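Local coordinates for hypothetical protein ebhA (Staphylococcus aureus, PDB 2DGJ) that probably serves as a cell wall-associated adhesin that binds extracellular matrix, this fragment being part of its rod-like string of three-helix bundles, at residues 229-234 with 242-247; 213-218 with 223-228; 3-8 with 59-64; 11-16 with 39-44. All coordinates share one frame; numbering follows the deposited sequence.

Overall arrangement
The four contacts form two pairs at opposite ends of a rod-like chain, with the centres of interactions 1 and 3 about 100 Å apart. Interactions 1 and 2 lie in the GA module near the C-terminal end and share helix 222-234; they touch, V232 meeting I214. Interactions 3 and 4 belong to the N-terminal FIVAR domain, their centres about 8 Å apart, and L6 packs on A40 and L44. Interactions 1 to 3 are partly buried: 1 combines a valine pair with a lysine-glutamine hydrogen bond, 2 adds a lysine grip on carbonyl oxygens, and 3 is leucine packing. Interaction 4 is a surface salt bridge.

Interaction 1 (229-234 with 242-247); sequences KHQVEQ and NGVKDK
Q231 and K247 bond at the exposed side of a contact whose apolar part is V244 against V232 and Q231 CB. The glutamine can be followed outward from its backbone. Its CB rests on the fork of V244, 3.7 Å from V244 CG1 and 3.8 Å from V244 CG2. With chi1 at -53° CG stands opposite the carbonyl carbon, and the extended chain beyond it carries the amide past the valine to the lysine. There Q231 OE1 accepts a hydrogen bond from K247 NZ at 2.6 Å; the donor lies in the carbonyl plane on a lone pair, with a C=O...N angle of 134°. K247 CE also comes within 3.1 Å of Q231 OE1, while Q231 NE2 stays farther off, 3.9 Å from K247 NZ. These two segments belong to the second and third helices of a GA-module three-helix bundle, and their axes run nearly antiparallel at 169°, 9.1 Å apart. K247 crosses the glutamine at about a right angle, its chain bending at chi3 to bring the amine round. Deeper in, V232 CG2 packs on V244 CG1 at 3.8 Å, the two buried valines joining the helices where their backbones come nearest. Helix 199-215 completes the bundle here, with K207 and T211 lying against V232.

Interaction 2 (213-218 with 223-228); sequences TINGLP and LQKDNL
K225 reaches across to segment 213-218 and grips the backbone near the end of helix 199-215. This is the first helix-helix connection of the GA-module three-helix bundle: the chain runs from helix 199-215 through a short loop into helix 222-234. K225 NZ donates to N215 O at 2.6 Å, and the donor stands well off the carbonyl plane, by 46°. A second, weak bond runs from K225 NZ to L217 O at 3.2 Å, so one amine ties together two carbonyl oxygens of the turn. The positive charge probably also interacts favourably with the C-terminal end of the helix dipole. The lysine gets there fully extended from a chi1 of -67°, and its methylenes run beside the backbone: K225 CD lies 3.7 Å from I214 O. That oxygen also accepts from L217 N at 3.1 Å. On the N215 side chain, OD1 accepts a weak hydrogen bond from K229 NZ, one turn farther along helix 222-234. Q224 OE1 takes the N-H of T221, just before its own helix. Beneath the polar grip lies the apolar half of the contact. I214 CG2 sits 4.0 Å from K225 CB, and its other branch extends toward the bundle interior, where I214 CD1 meets L228 CB at 3.6 Å, the two side chains crossing at about a right angle.

Interaction 3 (3-8 with 59-64); sequences MGQLQH and RALQQV
L6 and L61 come together where segments 3-8 and 59-64 bring their CA atoms nearest, 5.0 Å apart. The close packing is made by three leucine methyls, L6 CD1 and both ends of L61. In L6, chi1 (-176°) and chi2 (62°) together set CD1 against the backbone of the facing helix: L6 CD1 lies 3.6 Å from L61 N and 3.8 Å from A60 CB. L61 answers with its own forked end against Q5. L61 CD1 lies over the peptide, 3.6 Å from Q5 O, while L61 CD2 touches Q5 CB at 3.4 Å. On the outer side the packing gives way to a polar chain: Q5 extends along the exposed edge of the contact, and its OE1 also comes within 3.4 Å of L61 CD2, a contact with a methyl and no hydrogen bond. The segments cross at 38° with axes 9.2 Å apart, running in the same general direction, consistent with the three-helix bundles of this protein. Within this FIVAR domain, helix 27-46 lies beneath the pair and closes the apolar interior: A40 and L44 pack on L6, and I43 packs on A60.

Interaction 4 (11-16 with 39-44); sequences DDENAT and AAKAIL
E13 and K41 form a salt bridge on the surface, E13 OE1 lying 3.3 Å from K41 NZ; the hydrogen bond within it is weak. K41 CE follows at 3.6 Å from E13 OE1, and the two side chains approach at about a right angle. Both are stretched out to span the gap, E13 leaving its backbone with CG trans to N (chi1 172°) and each chain running straight beyond CG. The other carboxylate oxygen, E13 OE2, makes a long, weak ion pair with K17 one turn on. It also lies close to D34 OD1, a like charge that would probably be unfavourable and might raise the pKa of one of the acids. Behind the glutamate, D12 O accepts from T16 N and T16 OG1, both at 2.8 Å, which ties down the turn that carries E13; the hydroxyl comes from above the carbonyl plane. D12 OD2 in turn forms a salt bridge with K68 of helix 55-70. The contact thus joins helix 13-18, which follows helix 3-11, to helix 27-46 within the FIVAR domain, where Y33 and V37 touch E13. Helix 55-70 lies against the same helix through V64 on A40, and A195 of the second subunit packs on A42 and I43.

Interaction 1 (229-234 with 242-247)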
# COMPACT_ATOMS: atom_id res chain seq x y z
N LYS A 229 -34.97 53.95 21.08
CA LYS A 229 -33.94 53.03 21.54
C LYS A 229 -34.51 51.62 21.63
O LYS A 229 -33.82 50.64 21.33
CB LYS A 229 -33.40 53.48 22.91
CG LYS A 229 -32.55 54.74 22.84
CD LYS A 229 -32.29 55.35 24.22
CE LYS A 229 -31.32 54.53 25.03
NZ LYS A 229 -30.95 55.23 26.30
N HIS A 230 -35.76 51.51 22.05
CA HIS A 230 -36.42 50.21 22.16
C HIS A 230 -36.65 49.65 20.75
O HIS A 230 -36.52 48.45 20.53
CB HIS A 230 -37.75 50.34 22.89
CG HIS A 230 -38.39 49.03 23.21
ND1 HIS A 230 -37.80 48.10 24.06
CD2 HIS A 230 -39.55 48.47 22.80
CE1 HIS A 230 -38.58 47.05 24.16
NE2 HIS A 230 -39.65 47.23 23.40
N GLN A 231 -36.99 50.53 19.82
CA GLN A 231 -37.22 50.11 18.44
C GLN A 231 -35.92 49.57 17.85
O GLN A 231 -35.93 48.67 17.01
CB GLN A 231 -37.73 51.28 17.60
CG GLN A 231 -38.94 52.00 18.19
CD GLN A 231 -39.82 52.63 17.12
OE1 GLN A 231 -39.33 53.23 16.17
NE2 GLN A 231 -41.13 52.49 17.29
N VAL A 232 -34.80 50.13 18.30
CA VAL A 232 -33.49 49.68 17.84
C VAL A 232 -33.22 48.31 18.45
O VAL A 232 -32.67 47.42 17.80
CB VAL A 232 -32.38 50.65 18.30
CG1 VAL A 232 -31.01 50.03 18.04
CG2 VAL A 232 -32.51 51.99 17.58
N GLU A 233 -33.62 48.16 19.71
CA GLU A 233 -33.44 46.92 20.45
C GLU A 233 -34.16 45.76 19.77
O GLU A 233 -33.65 44.64 19.75
CB GLU A 233 -33.96 47.12 21.88
CG GLU A 233 -33.72 45.95 22.83
CD GLU A 233 -34.59 44.74 22.54
OE1 GLU A 233 -35.84 44.89 22.49
OE2 GLU A 233 -34.04 43.64 22.36
N GLN A 234 -35.34 46.02 19.22
CA GLN A 234 -36.12 44.98 18.58
C GLN A 234 -35.84 44.77 17.09
O GLN A 234 -36.28 43.78 16.50
CB GLN A 234 -37.62 45.26 18.79
CG GLN A 234 -38.03 45.28 20.25
CD GLN A 234 -39.54 45.27 20.43
OE1 GLN A 234 -40.13 46.27 20.86
NE2 GLN A 234 -40.17 44.15 20.11
N ASN A 242 -31.08 51.36 11.25
CA ASN A 242 -30.86 52.67 10.64
C ASN A 242 -32.15 53.41 10.28
O ASN A 242 -32.16 54.64 10.20
CB ASN A 242 -29.99 52.50 9.40
CG ASN A 242 -28.58 52.07 9.73
OD1 ASN A 242 -27.90 51.43 8.93
ND2 ASN A 242 -28.12 52.43 10.93
N GLY A 243 -33.22 52.67 10.08
CA GLY A 243 -34.49 53.29 9.75
C GLY A 243 -35.00 54.02 10.98
O GLY A 243 -35.57 55.11 10.88
N VAL A 244 -34.80 53.41 12.14
CA VAL A 244 -35.21 53.99 13.41
C VAL A 244 -34.36 55.21 13.71
O VAL A 244 -34.87 56.25 14.12
CB VAL A 244 -35.06 52.99 14.56
CG1 VAL A 244 -35.43 53.64 15.89
CG2 VAL A 244 -35.93 51.77 14.30
N LYS A 245 -33.05 55.08 13.51
CA LYS A 245 -32.13 56.18 13.76
C LYS A 245 -32.53 57.40 12.92
O LYS A 245 -32.61 58.51 13.43
CB LYS A 245 -30.70 55.77 13.42
CG LYS A 245 -29.64 56.72 13.97
CD LYS A 245 -28.88 57.44 12.88
CE LYS A 245 -27.96 56.49 12.11
NZ LYS A 245 -27.15 57.21 11.09
N ASP A 246 -32.79 57.17 11.63
CA ASP A 246 -33.18 58.26 10.75
C ASP A 246 -34.47 58.89 11.24
O ASP A 246 -34.63 60.11 11.21
CB ASP A 246 -33.38 57.75 9.31
CG ASP A 246 -32.07 57.34 8.66
OD1 ASP A 246 -31.05 58.01 8.90
OD2 ASP A 246 -32.07 56.35 7.89
N LYS A 247 -35.40 58.06 11.69
CA LYS A 247 -36.68 58.56 12.18
C LYS A 247 -36.42 59.47 13.36
O LYS A 247 -37.15 60.43 13.58
CB LYS A 247 -37.58 57.39 12.60
CG LYS A 247 -38.96 57.81 13.12
CD LYS A 247 -39.92 56.62 13.15
CE LYS A 247 -39.40 55.49 14.03
NZ LYS A 247 -40.32 54.32 14.00

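Interaction 2 (213-218 with 223-228)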
# COMPACT_ATOMS: atom_id res chain seq x y z
N THR A 213 -26.15 57.31 19.32
CA THR A 213 -26.43 58.51 18.53
C THR A 213 -27.78 59.08 18.93
O THR A 213 -27.93 60.29 19.09
CB THR A 213 -26.43 58.21 17.01
OG1 THR A 213 -27.13 56.98 16.78
CG2 THR A 213 -25.02 58.08 16.49
N ILE A 214 -28.77 58.21 19.12
CA ILE A 214 -30.10 58.66 19.52
C ILE A 214 -30.04 59.36 20.88
O ILE A 214 -30.63 60.42 21.07
CB ILE A 214 -31.09 57.48 19.60
CG1 ILE A 214 -31.49 57.03 18.19
CG2 ILE A 214 -32.33 57.88 20.40
CD1 ILE A 214 -32.48 55.88 18.15
N ASN A 215 -29.33 58.74 21.82
CA ASN A 215 -29.20 59.30 23.16
C ASN A 215 -28.65 60.72 23.15
O ASN A 215 -28.99 61.53 24.02
CB ASN A 215 -28.29 58.42 24.03
CG ASN A 215 -29.07 57.53 24.98
OD1 ASN A 215 -29.92 58.01 25.73
ND2 ASN A 215 -28.77 56.24 24.96
N GLY A 216 -27.81 61.02 22.16
CA GLY A 216 -27.20 62.33 22.08
C GLY A 216 -27.89 63.37 21.21
O GLY A 216 -27.36 64.47 21.04
N LEU A 217 -29.05 63.04 20.65
CA LEU A 217 -29.77 63.97 19.80
C LEU A 217 -30.44 65.08 20.61
O LEU A 217 -31.06 64.83 21.65
CB LEU A 217 -30.81 63.23 18.96
CG LEU A 217 -30.41 62.88 17.52
CD1 LEU A 217 -28.97 62.39 17.47
CD2 LEU A 217 -31.37 61.85 16.96
N PRO A 218 -30.32 66.34 20.15
CA PRO A 218 -30.89 67.52 20.80
C PRO A 218 -32.38 67.75 20.57
O PRO A 218 -33.04 68.39 21.39
CB PRO A 218 -30.06 68.66 20.22
CG PRO A 218 -29.85 68.19 18.80
CD PRO A 218 -29.49 66.73 18.99
N LEU A 223 -38.12 60.46 26.73
CA LEU A 223 -38.99 59.32 26.45
C LEU A 223 -39.04 59.00 24.96
O LEU A 223 -39.27 57.84 24.58
CB LEU A 223 -40.41 59.57 27.00
CG LEU A 223 -41.26 60.77 26.57
CD1 LEU A 223 -41.58 60.70 25.08
CD2 LEU A 223 -42.55 60.76 27.38
N GLN A 224 -38.85 60.01 24.12
CA GLN A 224 -38.85 59.80 22.68
C GLN A 224 -37.62 58.96 22.38
O GLN A 224 -37.64 58.08 21.51
CB GLN A 224 -38.78 61.12 21.93
CG GLN A 224 -40.07 61.92 21.93
CD GLN A 224 -39.96 63.22 21.15
OE1 GLN A 224 -39.12 64.06 21.45
NE2 GLN A 224 -40.82 63.39 20.15
N LYS A 225 -36.54 59.23 23.11
CA LYS A 225 -35.30 58.49 22.95
C LYS A 225 -35.50 57.06 23.40
O LYS A 225 -34.97 56.13 22.79
CB LYS A 225 -34.18 59.15 23.76
CG LYS A 225 -33.78 60.53 23.26
CD LYS A 225 -32.65 61.12 24.08
CE LYS A 225 -32.20 62.47 23.52
NZ LYS A 225 -31.10 63.07 24.32
N ASP A 226 -36.28 56.87 24.47
CA ASP A 226 -36.54 55.53 24.98
C ASP A 226 -37.27 54.72 23.91
O ASP A 226 -36.84 53.63 23.57
CB ASP A 226 -37.40 55.58 26.25
CG ASP A 226 -36.71 56.32 27.38
OD1 ASP A 226 -35.49 56.12 27.56
OD2 ASP A 226 -37.39 57.08 28.11
N ASN A 227 -38.35 55.28 23.40
CA ASN A 227 -39.13 54.62 22.35
C ASN A 227 -38.22 54.16 21.22
O ASN A 227 -38.14 52.97 20.90
CB ASN A 227 -40.20 55.58 21.81
CG ASN A 227 -40.94 55.02 20.61
OD1 ASN A 227 -41.46 53.91 20.65
ND2 ASN A 227 -40.99 55.80 19.53
N LEU A 228 -37.52 55.11 20.61
CA LEU A 228 -36.61 54.82 19.51
C LEU A 228 -35.54 53.80 19.89
O LEU A 228 -35.23 52.90 19.11
CB LEU A 228 -35.95 56.12 19.03
CG LEU A 228 -36.61 56.89 17.88
CD1 LEU A 228 -38.11 56.68 17.86
CD2 LEU A 228 -36.28 58.36 18.03

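Interaction 3 (3-8 with 59-64)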
# COMPACT_ATOMS: atom_id res chain seq x y z
N MSE A 3 19.71 -29.05 -25.52
CA MSE A 3 20.73 -28.29 -24.80
C MSE A 3 20.59 -26.79 -24.98
O MSE A 3 20.74 -26.03 -24.03
CB MSE A 3 22.13 -28.73 -25.26
CG MSE A 3 22.65 -29.96 -24.54
SE MSE A 3 23.21 -29.56 -22.73
CE MSE A 3 25.11 -29.34 -23.01
N GLY A 4 20.31 -26.37 -26.21
CA GLY A 4 20.15 -24.96 -26.51
C GLY A 4 18.94 -24.33 -25.85
O GLY A 4 19.00 -23.20 -25.35
N GLN A 5 17.83 -25.07 -25.84
CA GLN A 5 16.60 -24.58 -25.24
C GLN A 5 16.80 -24.27 -23.75
O GLN A 5 16.26 -23.29 -23.24
CB GLN A 5 15.49 -25.62 -25.39
CG GLN A 5 15.08 -25.89 -26.84
CD GLN A 5 14.05 -26.99 -26.95
OE1 GLN A 5 12.99 -26.93 -26.32
NE2 GLN A 5 14.34 -28.00 -27.76
N LEU A 6 17.58 -25.11 -23.08
CA LEU A 6 17.87 -24.92 -21.66
C LEU A 6 18.69 -23.65 -21.47
O LEU A 6 18.43 -22.87 -20.54
CB LEU A 6 18.64 -26.13 -21.11
CG LEU A 6 18.91 -26.10 -19.61
CD1 LEU A 6 17.59 -26.11 -18.83
CD2 LEU A 6 19.76 -27.29 -19.23
N GLN A 7 19.67 -23.45 -22.34
CA GLN A 7 20.51 -22.26 -22.28
C GLN A 7 19.62 -21.05 -22.48
O GLN A 7 19.81 -20.00 -21.86
CB GLN A 7 21.57 -22.31 -23.38
CG GLN A 7 22.43 -21.05 -23.49
CD GLN A 7 23.34 -20.85 -22.30
OE1 GLN A 7 24.23 -21.66 -22.04
NE2 GLN A 7 23.13 -19.77 -21.56
N HIS A 8 18.63 -21.21 -23.36
CA HIS A 8 17.67 -20.15 -23.66
C HIS A 8 16.89 -19.77 -22.40
O HIS A 8 16.72 -18.59 -22.11
CB HIS A 8 16.72 -20.60 -24.76
CG HIS A 8 15.56 -19.67 -24.99
ND1 HIS A 8 14.39 -19.75 -24.27
CD2 HIS A 8 15.42 -18.62 -25.84
CE1 HIS A 8 13.57 -18.79 -24.66
NE2 HIS A 8 14.17 -18.09 -25.61
N ARG A 59 14.48 -32.44 -18.24
CA ARG A 59 13.67 -32.28 -17.03
C ARG A 59 13.90 -30.88 -16.50
O ARG A 59 12.99 -30.24 -15.97
CB ARG A 59 14.07 -33.31 -15.98
CG ARG A 59 13.73 -34.75 -16.34
CD ARG A 59 14.48 -35.73 -15.46
NE ARG A 59 14.14 -35.59 -14.04
CZ ARG A 59 14.86 -36.09 -13.05
NH1 ARG A 59 15.98 -36.76 -13.30
NH2 ARG A 59 14.47 -35.93 -11.79
N ALA A 60 15.13 -30.40 -16.65
CA ALA A 60 15.50 -29.07 -16.20
C ALA A 60 14.80 -28.04 -17.08
O ALA A 60 14.28 -27.04 -16.61
CB ALA A 60 17.01 -28.90 -16.28
N LEU A 61 14.80 -28.30 -18.38
CA LEU A 61 14.16 -27.41 -19.34
C LEU A 61 12.67 -27.38 -19.05
O LEU A 61 12.06 -26.32 -18.97
CB LEU A 61 14.40 -27.89 -20.77
CG LEU A 61 13.64 -27.18 -21.88
CD1 LEU A 61 13.94 -25.70 -21.83
CD2 LEU A 61 14.03 -27.76 -23.23
N GLN A 62 12.09 -28.57 -18.90
CA GLN A 62 10.66 -28.69 -18.63
C GLN A 62 10.25 -27.88 -17.40
O GLN A 62 9.20 -27.24 -17.39
CB GLN A 62 10.30 -30.17 -18.43
CG GLN A 62 8.83 -30.42 -18.11
CD GLN A 62 8.52 -30.44 -16.62
OE1 GLN A 62 7.37 -30.23 -16.22
NE2 GLN A 62 9.53 -30.72 -15.80
N GLN A 63 11.08 -27.90 -16.37
CA GLN A 63 10.79 -27.17 -15.14
C GLN A 63 10.91 -25.66 -15.29
O GLN A 63 10.16 -24.91 -14.66
CB GLN A 63 11.68 -27.69 -14.01
CG GLN A 63 11.28 -29.09 -13.56
CD GLN A 63 12.25 -29.71 -12.57
OE1 GLN A 63 12.02 -30.81 -12.07
NE2 GLN A 63 13.35 -29.01 -12.30
N VAL A 64 11.85 -25.20 -16.12
CA VAL A 64 12.00 -23.77 -16.35
C VAL A 64 10.81 -23.27 -17.17
O VAL A 64 10.27 -22.19 -16.92
CB VAL A 64 13.31 -23.44 -17.10
CG1 VAL A 64 13.28 -22.00 -17.59
CG2 VAL A 64 14.50 -23.63 -16.18

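Interaction 4 (11-16 with 39-44)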
# COMPACT_ATOMS: atom_id res chain seq x y z
N ASP A 11 19.13 -17.77 -20.25
CA ASP A 11 19.37 -16.45 -20.82
C ASP A 11 18.20 -15.51 -20.59
O ASP A 11 18.38 -14.32 -20.35
CB ASP A 11 19.62 -16.55 -22.33
CG ASP A 11 20.87 -17.34 -22.68
OD1 ASP A 11 21.80 -17.40 -21.85
OD2 ASP A 11 20.91 -17.89 -23.80
N ASP A 12 17.00 -16.07 -20.66
CA ASP A 12 15.78 -15.29 -20.52
C ASP A 12 15.39 -14.94 -19.09
O ASP A 12 14.39 -14.26 -18.88
CB ASP A 12 14.63 -16.02 -21.22
CG ASP A 12 13.47 -15.10 -21.54
OD1 ASP A 12 13.71 -13.91 -21.83
OD2 ASP A 12 12.31 -15.57 -21.52
N GLU A 13 16.18 -15.39 -18.12
CA GLU A 13 15.87 -15.11 -16.72
C GLU A 13 15.69 -13.63 -16.42
O GLU A 13 14.59 -13.18 -16.08
CB GLU A 13 16.96 -15.68 -15.80
CG GLU A 13 16.81 -15.25 -14.35
CD GLU A 13 17.70 -16.02 -13.39
OE1 GLU A 13 18.93 -16.04 -13.61
OE2 GLU A 13 17.16 -16.60 -12.42
N ASN A 14 16.77 -12.86 -16.55
CA ASN A 14 16.72 -11.43 -16.27
C ASN A 14 15.55 -10.74 -16.97
O ASN A 14 14.85 -9.94 -16.36
CB ASN A 14 18.03 -10.76 -16.69
CG ASN A 14 17.99 -9.24 -16.55
OD1 ASN A 14 17.41 -8.54 -17.38
ND2 ASN A 14 18.59 -8.73 -15.48
N ALA A 15 15.34 -11.07 -18.24
CA ALA A 15 14.26 -10.47 -19.01
C ALA A 15 12.91 -10.85 -18.41
O ALA A 15 12.05 -10.00 -18.19
CB ALA A 15 14.34 -10.92 -20.48
N THR A 16 12.74 -12.13 -18.13
CA THR A 16 11.49 -12.63 -17.55
C THR A 16 11.22 -11.95 -16.21
O THR A 16 10.08 -11.64 -15.88
CB THR A 16 11.54 -14.16 -17.33
OG1 THR A 16 11.71 -14.82 -18.59
CG2 THR A 16 10.25 -14.65 -16.68
N ALA A 39 18.61 -24.16 -10.83
CA ALA A 39 18.81 -25.59 -11.03
C ALA A 39 19.35 -25.85 -12.44
O ALA A 39 20.28 -26.64 -12.63
CB ALA A 39 17.50 -26.32 -10.83
N ALA A 40 18.76 -25.17 -13.42
CA ALA A 40 19.16 -25.31 -14.82
C ALA A 40 20.64 -24.97 -15.00
O ALA A 40 21.38 -25.73 -15.61
CB ALA A 40 18.30 -24.41 -15.71
N LYS A 41 21.06 -23.84 -14.45
CA LYS A 41 22.45 -23.42 -14.57
C LYS A 41 23.38 -24.52 -14.08
O LYS A 41 24.33 -24.90 -14.77
CB LYS A 41 22.71 -22.15 -13.74
CG LYS A 41 22.05 -20.89 -14.26
CD LYS A 41 22.37 -19.71 -13.34
CE LYS A 41 21.63 -18.45 -13.76
NZ LYS A 41 21.82 -17.36 -12.76
N ALA A 42 23.11 -25.03 -12.89
CA ALA A 42 23.92 -26.07 -12.29
C ALA A 42 23.95 -27.32 -13.18
O ALA A 42 25.01 -27.87 -13.45
CB ALA A 42 23.37 -26.43 -10.91
N ILE A 43 22.78 -27.74 -13.63
CA ILE A 43 22.67 -28.91 -14.49
C ILE A 43 23.40 -28.69 -15.81
O ILE A 43 24.10 -29.59 -16.29
CB ILE A 43 21.19 -29.25 -14.78
CG1 ILE A 43 20.51 -29.75 -13.50
CG2 ILE A 43 21.10 -30.29 -15.89
CD1 ILE A 43 19.02 -30.00 -13.64
N LEU A 44 23.25 -27.51 -16.39
CA LEU A 44 23.91 -27.21 -17.66
C LEU A 44 25.43 -27.22 -17.47
O LEU A 44 26.17 -27.63 -18.36
CB LEU A 44 23.47 -25.84 -18.17
CG LEU A 44 23.75 -25.56 -19.65
CD1 LEU A 44 22.95 -26.53 -20.49
CD2 LEU A 44 23.37 -24.14 -20.00